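Local coordinates for SalCYP truncation (PDB 7ABB), which belongs to the cytochrome P450 family and holds a heme c in a pocket of its largely helical fold, at residues D106-P109 against A110-N114; G148-L151 against A152-D155; A159-V162 against A163-S167. All coordinates share one frame; numbering follows the deposited sequence.

Contact 1 of 3, residues D106-P109 against A110-N114; sequences DLTP and AIRAN
T108 and R112, one helical turn apart, run slantwise past each other at the start of helix 108-120. R112 leaves the backbone with CG anti to its N, then bends at chi3 (-60°). The guanidinium comes back beside T108, with NH2 4.0 Å from the methyl CG2 and neither its face nor its edge squarely presented. T108 keeps its two branches apart: the methyl, anti to the backbone N, meets the arginine, while OG1 lies beside that N and hydrogen-bonds to the carbonyl O of A104.

On a different face from T108 and R112, I111 folds back against L107. Its CG1 passes 3.3 Å from L107 O. CD1 stays loosely placed against L107 CB at 4.5 Å. The buried I111 side chain is packed between Y138 and N142 of helix 130-147 and Y347 and T354 of helix 345-362. The methyl of A110 rests on L145, its CB 3.5 Å from L107 O.

Three backbone bonds hold this first turn: I111 N to L107 O at 3.1 Å, R112 N to T108 O at 2.8 Å, and A113 N to P109 O at 3.0 Å. P109 fits in the opening turn, where its missing N-H costs no helical bond, and its carbonyl still accepts.

The contact thus divides its chemistry by helix face. The apolar I111 side joins helices 130-147 and 345-362, whereas the methyl of T108 only flanks the guanidinium, whose charge is answered by salt bridges from NH1 to E357 and E358. With two carboxylates so near, the arginine would be expected to stay charged and to tie helix 108-120 to helix 345-362 electrostatically as well as by packing.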
ATOM      1  N   ASP A 106     -16.678  -4.457 -10.235  1.00 20.38           N
ATOM      2  CA  ASP A 106     -16.824  -5.497 -11.257  1.00 20.45           C
ATOM      3  C   ASP A 106     -16.058  -6.757 -10.872  1.00 20.23           C
ATOM      4  O   ASP A 106     -16.500  -7.875 -11.171  1.00 20.07           O
ATOM      5  CB  ASP A 106     -16.333  -4.983 -12.617  1.00 21.29           C
ATOM      6  CG  ASP A 106     -17.274  -3.975 -13.243  1.00 30.40           C
ATOM      7  OD1 ASP A 106     -18.411  -3.793 -12.765  1.00 27.63           O
ATOM      8  OD2 ASP A 106     -16.863  -3.361 -14.256  1.00 32.23           O
ATOM      9  N   LEU A 107     -14.901  -6.595 -10.233  1.00 17.48           N
ATOM     10  CA  LEU A 107     -14.016  -7.679  -9.854  1.00 17.91           C
ATOM     11  C   LEU A 107     -14.321  -8.232  -8.471  1.00 18.72           C
ATOM     12  O   LEU A 107     -13.696  -9.220  -8.073  1.00 18.06           O
ATOM     13  CB  LEU A 107     -12.562  -7.211  -9.904  1.00 19.06           C
ATOM     14  CG  LEU A 107     -12.013  -6.815 -11.284  1.00 23.39           C
ATOM     15  CD1 LEU A 107     -10.646  -6.204 -11.151  1.00 24.05           C
ATOM     16  CD2 LEU A 107     -11.941  -8.014 -12.174  1.00 27.61           C
ATOM     17  N   THR A 108     -15.295  -7.669  -7.763  1.00 16.80           N
ATOM     18  CA  THR A 108     -15.473  -8.075  -6.369  1.00 16.60           C
ATOM     19  C   THR A 108     -16.048  -9.485  -6.235  1.00 18.10           C
ATOM     20  O   THR A 108     -15.637 -10.211  -5.324  1.00 17.44           O
ATOM     21  CB  THR A 108     -16.319  -7.034  -5.631  1.00 17.95           C
ATOM     22  OG1 THR A 108     -15.535  -5.857  -5.463  1.00 18.35           O
ATOM     23  CG2 THR A 108     -16.725  -7.518  -4.237  1.00 19.29           C
ATOM     24  N   PRO A 109     -16.954  -9.958  -7.099  1.00 16.45           N
ATOM     25  CA  PRO A 109     -17.359 -11.368  -6.968  1.00 18.16           C
ATOM     26  C   PRO A 109     -16.174 -12.319  -7.037  1.00 17.40           C
ATOM     27  O   PRO A 109     -16.113 -13.298  -6.279  1.00 18.73           O
ATOM     28  CB  PRO A 109     -18.371 -11.537  -8.108  1.00 20.68           C
ATOM     29  CG  PRO A 109     -18.986 -10.156  -8.228  1.00 21.33           C
ATOM     30  CD  PRO A 109     -17.805  -9.245  -8.067  1.00 18.64           C
ATOM     31  N   ALA A 110     -15.193 -12.038  -7.904  1.00 17.46           N
ATOM     32  CA  ALA A 110     -14.002 -12.885  -7.969  1.00 18.35           C
ATOM     33  C   ALA A 110     -13.153 -12.757  -6.707  1.00 17.87           C
ATOM     34  O   ALA A 110     -12.677 -13.763  -6.169  1.00 18.01           O
ATOM     35  CB  ALA A 110     -13.191 -12.530  -9.224  1.00 18.11           C
ATOM     36  N   ILE A 111     -12.970 -11.534  -6.214  1.00 18.19           N
ATOM     37  CA  ILE A 111     -12.233 -11.318  -4.974  1.00 17.11           C
ATOM     38  C   ILE A 111     -12.893 -12.074  -3.834  1.00 15.75           C
ATOM     39  O   ILE A 111     -12.230 -12.739  -3.027  1.00 16.09           O
ATOM     40  CB  ILE A 111     -12.164  -9.816  -4.663  1.00 16.19           C
ATOM     41  CG1 ILE A 111     -11.358  -9.060  -5.720  1.00 18.11           C
ATOM     42  CG2 ILE A 111     -11.584  -9.604  -3.263  1.00 16.58           C
ATOM     43  CD1 ILE A 111     -11.489  -7.568  -5.566  1.00 18.63           C
ATOM     44  N   ARG A 112     -14.219 -11.972  -3.753  1.00 16.18           N
ATOM     45  CA  ARG A 112     -14.964 -12.616  -2.677  1.00 14.88           C
ATOM     46  C   ARG A 112     -14.843 -14.131  -2.738  1.00 18.27           C
ATOM     47  O   ARG A 112     -14.641 -14.794  -1.710  1.00 17.50           O
ATOM     48  CB  ARG A 112     -16.425 -12.180  -2.746  1.00 17.41           C
ATOM     49  CG  ARG A 112     -17.227 -12.611  -1.514  1.00 17.76           C
ATOM     50  CD  ARG A 112     -18.676 -12.162  -1.536  1.00 19.88           C
ATOM     51  NE  ARG A 112     -18.746 -10.719  -1.592  1.00 21.75           N
ATOM     52  CZ  ARG A 112     -18.449  -9.883  -0.598  1.00 27.25           C
ATOM     53  NH1 ARG A 112     -18.073 -10.321   0.606  1.00 22.72           N
ATOM     54  NH2 ARG A 112     -18.527  -8.577  -0.817  1.00 27.01           N
ATOM     55  N   ALA A 113     -14.984 -14.705  -3.938  1.00 18.19           N
ATOM     56  CA  ALA A 113     -14.885 -16.155  -4.071  1.00 17.83           C
ATOM     57  C   ALA A 113     -13.486 -16.640  -3.719  1.00 17.42           C
ATOM     58  O   ALA A 113     -13.321 -17.727  -3.144  1.00 18.42           O
ATOM     59  CB  ALA A 113     -15.260 -16.583  -5.484  1.00 18.52           C
ATOM     60  N   ASN A 114     -12.478 -15.840  -4.077  1.00 18.33           N
ATOM     61  CA  ASN A 114     -11.088 -16.100  -3.708  1.00 17.39           C
ATOM     62  C   ASN A 114     -10.924 -16.133  -2.183  1.00 17.10           C
ATOM     63  O   ASN A 114     -10.455 -17.136  -1.623  1.00 17.78           O
ATOM     64  CB  ASN A 114     -10.236 -15.023  -4.389  1.00 16.94           C
ATOM     65  CG  ASN A 114      -8.764 -15.042  -4.040  1.00 17.47           C
ATOM     66  OD1 ASN A 114      -8.227 -15.950  -3.419  1.00 21.98           O
ATOM     67  ND2 ASN A 114      -8.090 -13.981  -4.460  1.00 18.49           N
TER

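Contact 2 of 3, residues G148-L151 against A152-D155; sequences GWPL and ADLD
D153 takes a chi1 of -59°, with CG beside its own backbone N, and a chi2 of -26°; together these turn the carboxylate back over P150. OD2 then stands over one face of the pyrrolidine ring, 3.8 Å from P150 CD and little farther from CB and CG, the two side chains lying at a slant to each other. This is van der Waals contact of an oxygen with ring carbons. The polar grip on OD2 comes from the hydroxyl of Y189, which hydrogen-bonds to it, and the ring of P150 also touches Y189, H193 and R196 on helix 182-199.

The same turn is closed through the backbone. D153 N donates to P150 O at 2.9 Å, from above the carbonyl plane, and the next bond follows at once, L154 N to L151 O at 3.1 Å, with its donor still farther out of plane. Both span three residues, as in a 3-10 turn. D153 CB lies 3.4 Å from P150 O, in contact with the carbonyl that accepts its own N-H. On another side, L151 and L154 lean on helix 130-147, where both reach E141.

D153 occupies the N-cap position of helix 154-165, yet its carboxylate makes no capping bond and is directed to Y189. With G148 ending the preceding helix at positive phi, the arrangement is a tight helix-to-helix connection: a glycine exit, a proline and a short 3-10 turn that winds into the next helix, matching by chain order the link between the E and F helices of the P450 fold.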
ATOM      1  N   GLY A 148      -3.999  -8.600 -15.504  1.00 20.49           N
ATOM      2  CA  GLY A 148      -4.048  -9.481 -16.645  1.00 22.12           C
ATOM      3  C   GLY A 148      -2.941 -10.506 -16.713  1.00 23.50           C
ATOM      4  O   GLY A 148      -2.619 -10.973 -17.818  1.00 25.42           O
ATOM      5  N   TRP A 149      -2.352 -10.882 -15.577  1.00 20.76           N
ATOM      6  CA  TRP A 149      -1.319 -11.919 -15.534  1.00 22.65           C
ATOM      7  C   TRP A 149      -1.973 -13.293 -15.351  1.00 23.64           C
ATOM      8  O   TRP A 149      -2.820 -13.441 -14.460  1.00 24.59           O
ATOM      9  CB  TRP A 149      -0.350 -11.645 -14.383  1.00 21.17           C
ATOM     10  CG  TRP A 149       0.568 -10.484 -14.603  1.00 19.46           C
ATOM     11  CD1 TRP A 149       1.193 -10.163 -15.766  1.00 24.66           C
ATOM     12  CD2 TRP A 149       0.964  -9.497 -13.644  1.00 20.36           C
ATOM     13  NE1 TRP A 149       1.960  -9.034 -15.603  1.00 25.61           N
ATOM     14  CE2 TRP A 149       1.843  -8.612 -14.304  1.00 22.48           C
ATOM     15  CE3 TRP A 149       0.667  -9.282 -12.296  1.00 22.61           C
ATOM     16  CZ2 TRP A 149       2.408  -7.512 -13.671  1.00 22.59           C
ATOM     17  CZ3 TRP A 149       1.240  -8.185 -11.655  1.00 22.74           C
ATOM     18  CH2 TRP A 149       2.112  -7.321 -12.347  1.00 23.27           C
ATOM     19  N   PRO A 150      -1.620 -14.294 -16.176  1.00 25.05           N
ATOM     20  CA  PRO A 150      -2.260 -15.622 -16.086  1.00 27.27           C
ATOM     21  C   PRO A 150      -2.148 -16.232 -14.691  1.00 25.54           C
ATOM     22  O   PRO A 150      -1.058 -16.326 -14.117  1.00 27.53           O
ATOM     23  CB  PRO A 150      -1.492 -16.459 -17.117  1.00 29.57           C
ATOM     24  CG  PRO A 150      -0.924 -15.481 -18.076  1.00 31.16           C
ATOM     25  CD  PRO A 150      -0.605 -14.248 -17.239  1.00 27.00           C
ATOM     26  N   LEU A 151      -3.286 -16.692 -14.158  1.00 27.51           N
ATOM     27  CA  LEU A 151      -3.310 -17.173 -12.779  1.00 31.10           C
ATOM     28  C   LEU A 151      -2.507 -18.453 -12.576  1.00 25.62           C
ATOM     29  O   LEU A 151      -2.124 -18.735 -11.435  1.00 30.08           O
ATOM     30  CB  LEU A 151      -4.752 -17.358 -12.308  1.00 45.11           C
ATOM     31  CG  LEU A 151      -5.493 -16.042 -12.006  1.00 37.74           C
ATOM     32  CD1 LEU A 151      -6.921 -16.310 -11.562  1.00 41.65           C
ATOM     33  CD2 LEU A 151      -4.789 -15.164 -10.946  1.00 44.37           C
ATOM     34  N   ALA A 152      -2.202 -19.201 -13.639  1.00 30.57           N
ATOM     35  CA  ALA A 152      -1.292 -20.330 -13.507  1.00 32.01           C
ATOM     36  C   ALA A 152       0.085 -19.915 -13.007  1.00 31.69           C
ATOM     37  O   ALA A 152       0.820 -20.764 -12.498  1.00 33.21           O
ATOM     38  CB  ALA A 152      -1.158 -21.062 -14.848  1.00 35.05           C
ATOM     39  N   ASP A 153       0.450 -18.633 -13.122  1.00 28.57           N
ATOM     40  CA  ASP A 153       1.771 -18.162 -12.716  1.00 27.49           C
ATOM     41  C   ASP A 153       1.825 -17.715 -11.260  1.00 25.40           C
ATOM     42  O   ASP A 153       2.858 -17.195 -10.830  1.00 29.44           O
ATOM     43  CB  ASP A 153       2.224 -16.992 -13.599  1.00 26.57           C
ATOM     44  CG  ASP A 153       2.299 -17.351 -15.073  1.00 33.10           C
ATOM     45  OD1 ASP A 153       2.491 -18.544 -15.414  1.00 34.43           O
ATOM     46  OD2 ASP A 153       2.178 -16.420 -15.903  1.00 33.24           O
ATOM     47  N   LEU A 154       0.749 -17.916 -10.491  1.00 26.05           N
ATOM     48  CA  LEU A 154       0.696 -17.379  -9.134  1.00 24.15           C
ATOM     49  C   LEU A 154       1.831 -17.915  -8.267  1.00 24.92           C
ATOM     50  O   LEU A 154       2.478 -17.157  -7.535  1.00 27.08           O
ATOM     51  CB  LEU A 154      -0.656 -17.699  -8.500  1.00 25.60           C
ATOM     52  CG  LEU A 154      -0.922 -17.051  -7.130  1.00 32.31           C
ATOM     53  CD1 LEU A 154      -2.411 -16.962  -6.899  1.00 50.92           C
ATOM     54  CD2 LEU A 154      -0.257 -17.803  -5.986  1.00 35.58           C
ATOM     55  N   ASP A 155       2.055 -19.231  -8.286  1.00 30.20           N
ATOM     56  CA  ASP A 155       3.102 -19.787  -7.437  1.00 28.26           C
ATOM     57  C   ASP A 155       4.457 -19.193  -7.795  1.00 28.84           C
ATOM     58  O   ASP A 155       5.263 -18.891  -6.907  1.00 31.63           O
ATOM     59  CB  ASP A 155       3.125 -21.314  -7.551  1.00 31.14           C
ATOM     60  CG  ASP A 155       1.902 -21.978  -6.921  1.00 42.21           C
ATOM     61  OD1 ASP A 155       1.356 -21.436  -5.941  1.00 41.71           O
ATOM     62  OD2 ASP A 155       1.491 -23.054  -7.409  1.00 51.85           O
TER

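Contact 3 of 3, residues A159-V162 against A163-S167; sequences AINV and AMIRS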
ATOM      1  N   ALA A 159       6.613 -16.702  -5.222  1.00 26.27           N
ATOM      2  CA  ALA A 159       7.995 -16.982  -4.848  1.00 30.28           C
ATOM      3  C   ALA A 159       8.883 -15.760  -5.047  1.00 35.84           C
ATOM      4  O   ALA A 159       9.772 -15.489  -4.232  1.00 30.28           O
ATOM      5  CB  ALA A 159       8.520 -18.164  -5.665  1.00 39.91           C
ATOM      6  N   ILE A 160       8.672 -15.017  -6.134  1.00 30.85           N
ATOM      7  CA  ILE A 160       9.424 -13.782  -6.342  1.00 29.36           C
ATOM      8  C   ILE A 160       9.132 -12.794  -5.218  1.00 29.05           C
ATOM      9  O   ILE A 160      10.044 -12.213  -4.618  1.00 29.76           O
ATOM     10  CB  ILE A 160       9.092 -13.181  -7.719  1.00 26.76           C
ATOM     11  CG1 ILE A 160       9.590 -14.118  -8.825  1.00 28.19           C
ATOM     12  CG2 ILE A 160       9.714 -11.791  -7.856  1.00 33.35           C
ATOM     13  CD1 ILE A 160       9.264 -13.649 -10.241  1.00 32.47           C
ATOM     14  N   ASN A 161       7.849 -12.595  -4.920  1.00 27.47           N
ATOM     15  CA  ASN A 161       7.457 -11.625  -3.906  1.00 26.20           C
ATOM     16  C   ASN A 161       8.061 -11.972  -2.547  1.00 27.03           C
ATOM     17  O   ASN A 161       8.586 -11.101  -1.847  1.00 27.06           O
ATOM     18  CB  ASN A 161       5.935 -11.569  -3.823  1.00 24.78           C
ATOM     19  CG  ASN A 161       5.448 -10.664  -2.723  1.00 44.46           C
ATOM     20  OD1 ASN A 161       5.496 -11.024  -1.549  1.00 56.60           O
ATOM     21  ND2 ASN A 161       4.964  -9.492  -3.088  1.00 51.27           N
ATOM     22  N   VAL A 162       8.001 -13.248  -2.163  1.00 29.38           N
ATOM     23  CA  VAL A 162       8.531 -13.672  -0.866  1.00 27.21           C
ATOM     24  C   VAL A 162      10.041 -13.469  -0.803  1.00 29.78           C
ATOM     25  O   VAL A 162      10.580 -13.025   0.218  1.00 34.80           O
ATOM     26  CB  VAL A 162       8.141 -15.139  -0.600  1.00 35.51           C
ATOM     27  CG1 VAL A 162       8.920 -15.709   0.588  1.00 46.29           C
ATOM     28  CG2 VAL A 162       6.639 -15.239  -0.365  1.00 35.69           C
ATOM     29  N   ALA A 163      10.755 -13.815  -1.876  1.00 34.35           N
ATOM     30  CA  ALA A 163      12.199 -13.605  -1.895  1.00 37.65           C
ATOM     31  C   ALA A 163      12.544 -12.130  -1.727  1.00 33.32           C
ATOM     32  O   ALA A 163      13.545 -11.785  -1.090  1.00 38.78           O
ATOM     33  CB  ALA A 163      12.789 -14.147  -3.195  1.00 36.05           C
ATOM     34  N   MET A 164      11.719 -11.244  -2.286  1.00 33.20           N
ATOM     35  CA  MET A 164      11.976  -9.818  -2.151  1.00 39.98           C
ATOM     36  C   MET A 164      11.758  -9.357  -0.717  1.00 38.71           C
ATOM     37  O   MET A 164      12.551  -8.576  -0.186  1.00 36.61           O
ATOM     38  CB  MET A 164      11.088  -9.035  -3.113  1.00 40.90           C
ATOM     39  CG  MET A 164      11.467  -9.250  -4.565  1.00 39.89           C
ATOM     40  SD  MET A 164      10.587  -8.160  -5.703  1.00 38.80           S
ATOM     41  CE  MET A 164      11.500  -8.453  -7.199  1.00 47.78           C
ATOM     42  N   ILE A 165      10.691  -9.828  -0.071  1.00 30.89           N
ATOM     43  CA  ILE A 165      10.472  -9.487   1.333  1.00 29.55           C
ATOM     44  C   ILE A 165      11.643  -9.974   2.179  1.00 38.41           C
ATOM     45  O   ILE A 165      12.169  -9.239   3.024  1.00 41.26           O
ATOM     46  CB  ILE A 165       9.141 -10.071   1.834  1.00 29.11           C
ATOM     47  CG1 ILE A 165       7.961  -9.393   1.143  1.00 28.16           C
ATOM     48  CG2 ILE A 165       9.020  -9.887   3.359  1.00 34.68           C
ATOM     49  CD1 ILE A 165       6.653 -10.123   1.329  1.00 28.23           C
ATOM     50  N   ARG A 166      12.064 -11.221   1.967  1.00 41.61           N
ATOM     51  CA  ARG A 166      13.105 -11.850   2.776  1.00 39.43           C
ATOM     52  C   ARG A 166      14.515 -11.426   2.387  1.00 56.31           C
ATOM     53  O   ARG A 166      15.476 -12.017   2.890  1.00 70.23           O
ATOM     54  CB  ARG A 166      12.999 -13.373   2.685  1.00 41.82           C
ATOM     55  CG  ARG A 166      11.731 -13.944   3.300  1.00 49.84           C
ATOM     56  CD  ARG A 166      11.882 -15.414   3.656  1.00 59.66           C
ATOM     57  NE  ARG A 166      11.077 -15.767   4.822  1.00 70.04           N
ATOM     58  CZ  ARG A 166      11.458 -15.579   6.084  1.00 69.63           C
ATOM     59  NH1 ARG A 166      10.657 -15.938   7.082  1.00 74.97           N
ATOM     60  NH2 ARG A 166      12.638 -15.033   6.356  1.00 69.02           N
ATOM     61  N   SER A 167      14.664 -10.436   1.513  1.00 52.49           N
ATOM     62  CA  SER A 167      15.983  -9.948   1.127  1.00 57.54           C
ATOM     63  C   SER A 167      16.865  -9.710   2.350  1.00 66.26           C
ATOM     64  O   SER A 167      17.758 -10.503   2.648  1.00 76.08           O
ATOM     65  CB  SER A 167      15.854  -8.658   0.322  1.00 56.37           C
ATOM     66  OG  SER A 167      15.257  -8.910  -0.935  1.00 65.42           O
TER
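A163 comes one turn after A159 on helix 154-165, its N-H donating to A159 O at 3.1 Å. Its small buried CB nestles among the carbonyls of A159 and I160 and faces F177 and A182 beyond the helix.

M164 comes next and reaches back along the helix. With chi1 at -69° its CG stands beside the backbone N, 3.3 Å from I160 O, and the chain beyond is extended, so the terminal methyl CE arrives alongside I160 CG2 at 3.8 Å. The two side chains run side by side in the same direction, an apolar pair that faces helices 182-199 and 222-235: A185 and F233 touch I160, A182, F183 and L234 touch M164. By its place in the chain this helix corresponds to the F helix of the P450 fold and helix 182-199 to the G helix, the pair that lies over the heme pocket on its distal side.

I165 crosses N161 at a slant. N161 has CG anti to its backbone N (chi1 176°), which swings the amide round to lie across I165, and OD1 is pressed against I165 CD1 at 3.2 Å, a tight contact of oxygen with methyl. The other end of the amide is fixed by a hydrogen bond from ND2 to D238, which sets which way the group faces. I165 N meanwhile bonds to N161 O, and R136 of helix 130-147 touches both side chains.

R166 is the first residue to depart from helical angles, although its N still donates to V162 O at 2.9 Å. R166 CG comes within 3.4 Å of V162 O, and its CD passes loosely by V162 CG1.

S167 folds its hydroxyl back onto M164 O, OG donating at 2.8 Å; its N-H reaches that oxygen from the same face, at 3.3 Å.

Overall arrangement
The three contacts follow one another along the chain, each within a single unbroken run of residues. Contact 1 opens helix 108-120; helix 130-147 then leads to contact 2, which turns the chain into helix 154-165, and contact 3 lies at the far end of that helix. Contacts 1 and 2 have centres about 16 Å apart and do not touch, their nearest atoms being about 7 Å apart. Contacts 2 and 3 share helix 154-165, with centres about 17 Å apart; contacts 1 and 3 are about 26 Å apart, centre to centre. All three have side chains on helix 130-147, which thus ties the start of helix 108-120 to both ends of helix 154-165.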